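Long-range contacts in autolysin E (Staphylococcus aureus, PDB 4PI8), which probably hydrolyses glycosidic bonds in the NAG-NAM strands of cell-wall peptidoglycan, as a glucosaminidase of the lysozyme clan: residues F11-Q19 / N38-T46; V70-L80 / V102-K113. The protein carries 1 engineered substitution. All blocks are in the same frame, centred on the assembly; numbering follows the deposited sequence. Where two conformers were deposited one is given.

Interaction 1 (F11-Q19 / N38-T46); sequences FDEAVSMQQ and NNEIAKAMT
M45 enters as a knob among F11, A14, V15 and Q18, packing helix 38-45 against helix 11-18, two antiparallel-leaning helices connected through a beta-hairpin (strands 26-29 and 32-35). The helix directions differ by 134°, and the axes approach to 9.8 Å. M45 holds CG between its backbone N and carbonyl carbon (chi1 64°), and a bend at chi3 lays the thioether across V15 and Q18. M45 SD lies 3.5 Å from Q18 CG and 3.8 Å from V15 CG2, while M45 CE reaches the A14 methyl. The same V15 CG2 sits over one face of the F11 ring, near its rim; V15 CG1 turns instead to A42 CB, 4.0 Å away. Backbone oxygens meet the ring at its edge: A42 O lies in its plane, and M45 O is 3.6 Å from F11 CE1. M45 O also accepts from Y180, and Y227 meets the F11 ring edge-to-face. T46 OG1, close to F11 CZ, donates to A42 O at 2.8 Å.
The neighbouring glutamines play different parts. Q18, bent at chi2, offers its carbons to M45 and I41, while its OE1 and NE2 hydrogen-bond Q25 and Q193 respectively; Q193 lines the glycan pocket, so Q18 is probably a second-shell residue of the sugar site. The extended Q19 lays its amide on that of N38, planes 16° apart. Q19 NE2 also gives a bent hydrogen bond to N38 O (3.0 Å) from above the carbonyl plane, while A42 N donates to the opposite face.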
loop_
_atom_site.group_PDB
_atom_site.type_symbol
_atom_site.label_atom_id
_atom_site.label_comp_id
_atom_site.label_asym_id
_atom_site.label_seq_id
_atom_site.Cartn_x
_atom_site.Cartn_y
_atom_site.Cartn_z
ATOM N N PHE A 11 -15.618 16.880 -6.739
ATOM C CA PHE A 11 -15.818 15.423 -6.715
ATOM C C PHE A 11 -16.311 14.891 -8.019
ATOM O O PHE A 11 -15.821 13.912 -8.551
ATOM C CB PHE A 11 -16.786 15.060 -5.551
ATOM C CG PHE A 11 -17.004 13.594 -5.375
ATOM C CD1 PHE A 11 -15.951 12.797 -4.930
ATOM C CD2 PHE A 11 -18.182 12.969 -5.722
ATOM C CE1 PHE A 11 -16.107 11.426 -4.763
ATOM C CE2 PHE A 11 -18.322 11.613 -5.548
ATOM C CZ PHE A 11 -17.300 10.845 -5.073
ATOM N N ASP A 12 -17.310 15.577 -8.620
ATOM C CA ASP A 12 -17.846 15.080 -9.871
ATOM C C ASP A 12 -16.824 15.038 -11.019
ATOM O O ASP A 12 -16.826 14.119 -11.817
ATOM C CB ASP A 12 -19.098 15.894 -10.321
ATOM C CG ASP A 12 -20.315 15.625 -9.441
ATOM O OD1 ASP A 12 -20.345 14.620 -8.714
ATOM O OD2 ASP A 12 -21.253 16.458 -9.471
ATOM N N GLU A 13 -15.945 16.045 -11.030
ATOM C CA GLU A 13 -14.864 16.093 -12.032
ATOM C C GLU A 13 -13.907 14.898 -11.814
ATOM O O GLU A 13 -13.577 14.189 -12.751
ATOM C CB GLU A 13 -14.100 17.403 -11.921
ATOM C CG GLU A 13 -14.768 18.641 -12.584
ATOM C CD GLU A 13 -14.234 19.969 -12.095
ATOM O OE1 GLU A 13 -13.413 20.115 -11.147
ATOM O OE2 GLU A 13 -14.747 20.992 -12.654
ATOM N N ALA A 14 -13.571 14.668 -10.539
ATOM C CA ALA A 14 -12.695 13.539 -10.222
ATOM C C ALA A 14 -13.286 12.179 -10.582
ATOM O O ALA A 14 -12.640 11.306 -11.134
ATOM C CB ALA A 14 -12.310 13.588 -8.758
ATOM N N VAL A 15 -14.587 12.008 -10.310
ATOM C CA VAL A 15 -15.257 10.780 -10.660
ATOM C C VAL A 15 -15.170 10.516 -12.162
ATOM O O VAL A 15 -14.864 9.420 -12.612
ATOM C CB VAL A 15 -16.728 10.773 -10.214
ATOM C CG1 VAL A 15 -17.468 9.602 -10.840
ATOM C CG2 VAL A 15 -16.829 10.791 -8.712
ATOM N N SER A 16 -15.443 11.556 -12.965
ATOM C CA SER A 16 -15.400 11.390 -14.423
ATOM C C SER A 16 -14.010 10.940 -14.891
ATOM O O SER A 16 -13.850 10.146 -15.784
ATOM C CB SER A 16 -15.762 12.689 -15.123
ATOM O OG SER A 16 -17.119 13.005 -14.913
ATOM N N MET A 17 -12.988 11.525 -14.265
ATOM C CA MET A 17 -11.597 11.158 -14.587
ATOM C C MET A 17 -11.311 9.683 -14.219
ATOM O O MET A 17 -10.745 8.997 -14.984
ATOM C CB MET A 17 -10.655 12.138 -13.893
ATOM C CG MET A 17 -10.740 13.543 -14.468
ATOM S SD MET A 17 -9.983 14.859 -13.525
ATOM C CE MET A 17 -8.302 14.604 -13.915
ATOM N N GLN A 18 -11.763 9.262 -13.014
ATOM C CA GLN A 18 -11.541 7.873 -12.552
ATOM C C GLN A 18 -12.252 6.851 -13.455
ATOM O O GLN A 18 -11.819 5.737 -13.588
ATOM C CB GLN A 18 -12.054 7.697 -11.144
ATOM C CG GLN A 18 -11.323 8.459 -10.068
ATOM C CD GLN A 18 -9.865 8.089 -9.829
ATOM O OE1 GLN A 18 -9.390 7.075 -10.338
ATOM N NE2 GLN A 18 -9.220 8.888 -9.023
ATOM N N GLN A 19 -13.350 7.320 -14.070
ATOM C CA GLN A 19 -14.137 6.506 -14.994
ATOM C C GLN A 19 -13.655 6.631 -16.440
ATOM O O GLN A 19 -14.253 6.062 -17.393
ATOM C CB GLN A 19 -15.604 6.949 -14.914
ATOM C CG GLN A 19 -16.248 6.690 -13.576
ATOM C CD GLN A 19 -17.617 7.348 -13.405
ATOM O OE1 GLN A 19 -17.982 8.274 -14.152
ATOM N NE2 GLN A 19 -18.377 6.885 -12.430
ATOM N N ASN A 38 -18.881 1.811 -13.350
ATOM C CA ASN A 38 -18.882 3.216 -13.007
ATOM C C ASN A 38 -19.493 3.566 -11.664
ATOM O O ASN A 38 -18.954 4.381 -10.947
ATOM C CB ASN A 38 -19.542 4.052 -14.133
ATOM C CG ASN A 38 -18.602 4.303 -15.304
ATOM O OD1 ASN A 38 -19.014 4.955 -16.287
ATOM N ND2 ASN A 38 -17.378 3.801 -15.251
ATOM N N ASN A 39 -20.652 2.983 -11.329
ATOM C CA ASN A 39 -21.278 3.255 -10.039
ATOM C C ASN A 39 -20.412 2.790 -8.860
ATOM O O ASN A 39 -20.364 3.471 -7.828
ATOM C CB ASN A 39 -22.667 2.570 -9.971
ATOM C CG ASN A 39 -23.730 3.345 -10.712
ATOM O OD1 ASN A 39 -23.555 4.519 -11.021
ATOM N ND2 ASN A 39 -24.851 2.688 -10.995
ATOM N N GLU A 40 -19.817 1.642 -9.034
ATOM C CA GLU A 40 -18.929 1.044 -8.009
ATOM C C GLU A 40 -17.726 1.922 -7.769
ATOM O O GLU A 40 -17.351 2.168 -6.636
ATOM C CB GLU A 40 -18.515 -0.363 -8.405
ATOM C CG GLU A 40 -19.695 -1.345 -8.260
ATOM C CD GLU A 40 -19.438 -2.662 -8.918
ATOM O OE1 GLU A 40 -18.630 -2.791 -9.860
ATOM O OE2 GLU A 40 -20.109 -3.633 -8.470
ATOM N N ILE A 41 -17.159 2.428 -8.860
ATOM C CA ILE A 41 -15.993 3.345 -8.741
ATOM C C ILE A 41 -16.407 4.575 -7.983
ATOM O O ILE A 41 -15.750 5.009 -7.010
ATOM C CB ILE A 41 -15.480 3.739 -10.110
ATOM C CG1 ILE A 41 -14.854 2.582 -10.815
ATOM C CG2 ILE A 41 -14.477 4.897 -9.970
ATOM C CD1 ILE A 41 -14.703 2.776 -12.326
ATOM N N ALA A 42 -17.515 5.215 -8.384
ATOM C CA ALA A 42 -17.976 6.393 -7.715
ATOM C C ALA A 42 -18.255 6.190 -6.223
ATOM O O ALA A 42 -17.949 7.040 -5.406
ATOM C CB ALA A 42 -19.217 6.979 -8.419
ATOM N N LYS A 43 -18.916 5.066 -5.892
ATOM C CA LYS A 43 -19.242 4.775 -4.514
ATOM C C LYS A 43 -17.954 4.634 -3.640
ATOM O O LYS A 43 -17.846 5.163 -2.539
ATOM C CB LYS A 43 -20.084 3.478 -4.438
ATOM C CG LYS A 43 -20.450 3.101 -3.008
ATOM C CD LYS A 43 -21.224 1.797 -2.882
ATOM C CE LYS A 43 -21.092 1.300 -1.448
ATOM N NZ LYS A 43 -21.994 0.154 -1.157
ATOM N N ALA A 44 -17.009 3.918 -4.229
ATOM C CA ALA A 44 -15.740 3.562 -3.556
ATOM C C ALA A 44 -14.909 4.788 -3.210
ATOM O O ALA A 44 -14.292 4.854 -2.148
ATOM C CB ALA A 44 -14.914 2.608 -4.379
ATOM N N MET A 45 -14.957 5.814 -4.067
ATOM C CA MET A 45 -14.180 7.024 -3.857
ATOM C C MET A 45 -14.914 8.075 -3.040
ATOM O O MET A 45 -14.355 9.112 -2.659
ATOM C CB MET A 45 -13.575 7.561 -5.195
ATOM C CG MET A 45 -14.639 7.974 -6.141
ATOM S SD MET A 45 -13.999 8.434 -7.760
ATOM C CE MET A 45 -13.326 10.022 -7.366
ATOM N N THR A 46 -16.192 7.835 -2.698
ATOM C CA THR A 46 -16.936 8.774 -1.878
ATOM C C THR A 46 -16.346 8.902 -0.484
ATOM O O THR A 46 -15.966 7.904 0.141
ATOM C CB THR A 46 -18.447 8.378 -1.831
ATOM O OG1 THR A 46 -18.952 8.326 -3.166
ATOM C CG2 THR A 46 -19.227 9.342 -1.066
#

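Interaction 2 (V70-L80 / V102-K113); sequences VNQLLKGKGIL and VSHALVATGNGK. Engineered in segment 102-113: A108 (natural residue Glu).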
loop_
_atom_site.group_PDB
_atom_site.type_symbol
_atom_site.label_atom_id
_atom_site.label_comp_id
_atom_site.label_asym_id
_atom_site.label_seq_id
_atom_site.Cartn_x
_atom_site.Cartn_y
_atom_site.Cartn_z
ATOM N N VAL A 70 6.003 -5.422 17.097
ATOM C CA VAL A 70 5.853 -5.656 15.654
ATOM C C VAL A 70 5.918 -7.161 15.371
ATOM O O VAL A 70 5.125 -7.674 14.564
ATOM C CB VAL A 70 6.905 -4.875 14.864
ATOM C CG1 VAL A 70 6.750 -5.155 13.392
ATOM C CG2 VAL A 70 6.736 -3.393 15.130
ATOM N N ASN A 71 6.817 -7.869 16.040
ATOM C CA ASN A 71 6.871 -9.337 15.858
ATOM C C ASN A 71 5.615 -10.014 16.330
ATOM O O ASN A 71 5.204 -11.015 15.707
ATOM C CB ASN A 71 8.110 -9.928 16.456
ATOM C CG ASN A 71 9.308 -9.768 15.532
ATOM O OD1 ASN A 71 9.172 -9.840 14.306
ATOM N ND2 ASN A 71 10.477 -9.591 16.073
ATOM N N GLN A 72 4.944 -9.481 17.339
ATOM C CA GLN A 72 3.607 -10.033 17.705
ATOM C C GLN A 72 2.644 -9.914 16.583
ATOM O O GLN A 72 1.923 -10.897 16.253
ATOM C CB GLN A 72 2.956 -9.205 18.789
ATOM C CG GLN A 72 3.330 -9.546 20.171
ATOM C CD GLN A 72 2.516 -8.744 21.151
ATOM O OE1 GLN A 72 1.237 -8.842 21.217
ATOM N NE2 GLN A 72 3.231 -7.900 21.908
ATOM N N LEU A 73 2.600 -8.778 15.879
ATOM C CA LEU A 73 1.740 -8.639 14.706
ATOM C C LEU A 73 2.084 -9.601 13.635
ATOM O O LEU A 73 1.226 -9.972 12.893
ATOM C CB LEU A 73 1.763 -7.207 14.139
ATOM C CG LEU A 73 1.136 -6.101 14.955
ATOM C CD1 LEU A 73 1.294 -4.813 14.190
ATOM C CD2 LEU A 73 -0.348 -6.412 15.176
ATOM N N LEU A 74 3.359 -9.932 13.434
ATOM C CA LEU A 74 3.826 -10.752 12.389
ATOM C C LEU A 74 3.812 -12.259 12.686
ATOM O O LEU A 74 4.149 -13.035 11.825
ATOM C CB LEU A 74 5.231 -10.321 11.970
ATOM C CG LEU A 74 5.296 -8.912 11.378
ATOM C CD1 LEU A 74 6.737 -8.532 11.175
ATOM C CD2 LEU A 74 4.506 -8.834 10.091
ATOM N N LYS A 75 3.506 -12.621 13.911
ATOM C CA LYS A 75 3.428 -14.057 14.295
ATOM C C LYS A 75 2.376 -14.760 13.432
ATOM O O LYS A 75 1.248 -14.277 13.234
ATOM C CB LYS A 75 3.121 -14.234 15.776
ATOM C CG LYS A 75 3.505 -15.608 16.315
ATOM C CD LYS A 75 5.024 -15.779 16.369
ATOM C CE LYS A 75 5.468 -17.148 16.826
ATOM N NZ LYS A 75 6.940 -17.062 17.044
ATOM N N GLY A 76 2.768 -15.886 12.847
ATOM C CA GLY A 76 1.926 -16.621 11.960
ATOM C C GLY A 76 1.699 -15.986 10.626
ATOM O O GLY A 76 0.783 -16.381 9.843
ATOM N N LYS A 77 2.567 -15.051 10.200
ATOM C CA LYS A 77 2.449 -14.401 8.903
ATOM C C LYS A 77 3.511 -14.824 7.896
ATOM O O LYS A 77 4.086 -14.021 7.145
ATOM C CB LYS A 77 2.452 -12.845 9.095
ATOM C CG LYS A 77 1.414 -12.367 10.060
ATOM C CD LYS A 77 -0.040 -12.767 9.675
ATOM C CE LYS A 77 -0.950 -12.109 10.684
ATOM N NZ LYS A 77 -2.385 -12.481 10.437
ATOM N N GLY A 78 3.763 -16.145 7.827
ATOM C CA GLY A 78 4.527 -16.649 6.747
ATOM C C GLY A 78 5.936 -16.107 6.626
ATOM O O GLY A 78 6.671 -16.064 7.624
ATOM N N ILE A 79 6.291 -15.706 5.442
ATOM C CA ILE A 79 7.597 -15.129 5.164
ATOM C C ILE A 79 7.864 -13.841 5.950
ATOM O O ILE A 79 9.000 -13.448 6.089
ATOM C CB ILE A 79 7.804 -14.937 3.668
ATOM C CG1 ILE A 79 9.254 -14.747 3.312
ATOM C CG2 ILE A 79 6.947 -13.794 3.085
ATOM C CD1 ILE A 79 9.535 -14.963 1.846
ATOM N N LEU A 80 6.823 -13.203 6.459
ATOM C CA LEU A 80 6.999 -11.966 7.229
ATOM C C LEU A 80 7.238 -12.205 8.707
ATOM O O LEU A 80 7.663 -11.294 9.435
ATOM C CB LEU A 80 5.787 -11.023 6.996
ATOM C CG LEU A 80 5.556 -10.654 5.567
ATOM C CD1 LEU A 80 4.247 -9.811 5.487
ATOM C CD2 LEU A 80 6.725 -10.028 4.866
ATOM N N VAL A 102 3.374 -2.793 7.882
ATOM C CA VAL A 102 3.042 -4.178 8.143
ATOM C C VAL A 102 1.728 -4.489 7.496
ATOM O O VAL A 102 1.551 -5.547 6.866
ATOM C CB VAL A 102 3.011 -4.471 9.660
ATOM C CG1 VAL A 102 2.299 -5.788 9.933
ATOM C CG2 VAL A 102 4.468 -4.458 10.220
ATOM N N SER A 103 0.694 -3.640 7.744
ATOM C CA SER A 103 -0.631 -3.907 7.213
ATOM C C SER A 103 -0.654 -3.987 5.709
ATOM O O SER A 103 -1.310 -4.863 5.115
ATOM C CB SER A 103 -1.664 -2.877 7.749
ATOM O OG SER A 103 -1.695 -2.861 9.179
ATOM N N HIS A 104 0.022 -3.079 5.037
ATOM C CA HIS A 104 0.155 -3.091 3.594
ATOM C C HIS A 104 0.796 -4.396 3.161
ATOM O O HIS A 104 0.280 -5.064 2.237
ATOM C CB HIS A 104 0.905 -1.846 3.158
ATOM C CG HIS A 104 0.969 -1.639 1.679
ATOM N ND1 HIS A 104 1.433 -0.480 1.132
ATOM C CD2 HIS A 104 0.658 -2.470 0.649
ATOM C CE1 HIS A 104 1.380 -0.573 -0.174
ATOM N NE2 HIS A 104 0.918 -1.764 -0.498
ATOM N N ALA A 105 1.922 -4.770 3.753
ATOM C CA ALA A 105 2.599 -6.021 3.358
ATOM C C ALA A 105 1.691 -7.174 3.553
ATOM O O ALA A 105 1.720 -8.109 2.679
ATOM C CB ALA A 105 3.879 -6.194 4.150
ATOM N N LEU A 106 0.909 -7.234 4.614
ATOM C CA LEU A 106 0.016 -8.379 4.844
ATOM C C LEU A 106 -1.051 -8.452 3.761
ATOM O O LEU A 106 -1.348 -9.550 3.254
ATOM C CB LEU A 106 -0.611 -8.300 6.205
ATOM C CG LEU A 106 0.339 -8.489 7.382
ATOM C CD1 LEU A 106 -0.322 -8.187 8.729
ATOM C CD2 LEU A 106 0.939 -9.919 7.365
ATOM N N VAL A 107 -1.658 -7.345 3.383
ATOM C CA VAL A 107 -2.628 -7.340 2.257
ATOM C C VAL A 107 -1.963 -7.774 0.985
ATOM O O VAL A 107 -2.524 -8.651 0.229
ATOM C CB VAL A 107 -3.283 -5.935 2.167
ATOM C CG1 VAL A 107 -4.073 -5.710 0.840
ATOM C CG2 VAL A 107 -4.138 -5.714 3.410
ATOM N N ALA A 108 -0.816 -7.256 0.653
ATOM C CA ALA A 108 -0.152 -7.517 -0.612
ATOM C C ALA A 108 0.419 -8.944 -0.730
ATOM O O ALA A 108 0.692 -9.360 -1.857
ATOM C CB ALA A 108 0.938 -6.548 -0.852
ATOM N N THR A 109 0.653 -9.623 0.365
ATOM C CA THR A 109 1.301 -10.932 0.340
ATOM C C THR A 109 0.383 -12.046 0.798
ATOM O O THR A 109 0.835 -13.170 1.076
ATOM C CB THR A 109 2.555 -10.940 1.252
ATOM O OG1 THR A 109 2.218 -10.728 2.619
ATOM C CG2 THR A 109 3.577 -9.963 0.750
ATOM N N GLY A 110 -0.900 -11.748 1.053
ATOM C CA GLY A 110 -1.755 -12.791 1.557
ATOM C C GLY A 110 -1.361 -13.243 2.911
ATOM O O GLY A 110 -1.157 -14.425 3.184
ATOM N N ASN A 111 -1.205 -12.316 3.834
ATOM C CA ASN A 111 -0.771 -12.598 5.206
ATOM C C ASN A 111 0.572 -13.293 5.257
ATOM O O ASN A 111 0.838 -14.097 6.127
ATOM C CB ASN A 111 -1.819 -13.360 5.997
ATOM C CG ASN A 111 -2.822 -12.441 6.634
ATOM O OD1 ASN A 111 -2.532 -11.291 6.970
ATOM N ND2 ASN A 111 -4.065 -12.917 6.727
ATOM N N GLY A 112 1.421 -12.934 4.348
ATOM C CA GLY A 112 2.772 -13.499 4.227
ATOM C C GLY A 112 2.853 -14.890 3.681
ATOM O O GLY A 112 3.946 -15.455 3.553
ATOM N N LYS A 113 1.722 -15.418 3.210
ATOM C CA LYS A 113 1.620 -16.851 2.926
ATOM C C LYS A 113 1.390 -17.151 1.491
ATOM O O LYS A 113 1.359 -18.373 1.143
ATOM C CB LYS A 113 0.588 -17.476 3.785
ATOM C CG LYS A 113 0.960 -17.571 5.234
ATOM C CD LYS A 113 -0.155 -18.171 6.013
ATOM C CE LYS A 113 -0.024 -17.953 7.486
ATOM N NZ LYS A 113 -1.309 -17.351 7.964
HETATM O O HOH W 1 -3.661 -9.831 9.846
HETATM O O HOH W 2 -3.093 -14.946 8.952
#
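V102, K77 and L80 give up the most surface here; K77 and L80 share L106, while V102 meets helix 67-74. V102 points from helix 98-108 at that helix, which runs nearly parallel to its own, and splits its methyls: V102 CG1 packs on L74 CD2 (3.8 Å), CG2 on V70 CG1. L80 CD1 packs against A105, L106 and T109, 3.9 Å from A105 CB and 3.6 Å from T109 OG1. K77, bent at chi2 (-58°), crosses the L106 side chain at about a right angle, its CB and CG touching L106 CD2, and then runs alongside N111. Its NZ donates to two waters; one gives a weak bond to N111 OD1, the other accepts a weak one from K113 NZ, perhaps easing the meeting of like charges. Beside K77 the backbones close up: I79 N donates to G112 O at 3.0 Å, and G112 CA-H points almost straight at K77 O (165°). T109 OG1 accepts from G112 N in an ST motif. Two turns thus meet beyond the helix ends, type II at L74-K77 and type I' at G110-K113. A108, engineered in place of the catalytic glutamate, is the last residue of helix 98-108, a placing of that glutamate common in lysozyme-like folds.

How the interactions relate
The two contacts come in series along the chain: interaction 1 is complete before interaction 2 begins, with helix 38-45 followed by helix 67-74. Their centres lie 31 Å apart, on opposite sides of the chain's centre, and their nearest atoms are about 15 Å from each other; they do not touch, and they share no helix. Interaction 1 joins two N-terminal helices that a beta-hairpin connects and lies close to the bound NAG. Interaction 2 packs the helices and turns beside the engineered catalytic position; the side chain of A105 is about 13 Å from the bound N-acetylmuramic acid. The disaccharide therefore has one contact near its NAG, while the other includes the helix that ends at the engineered position.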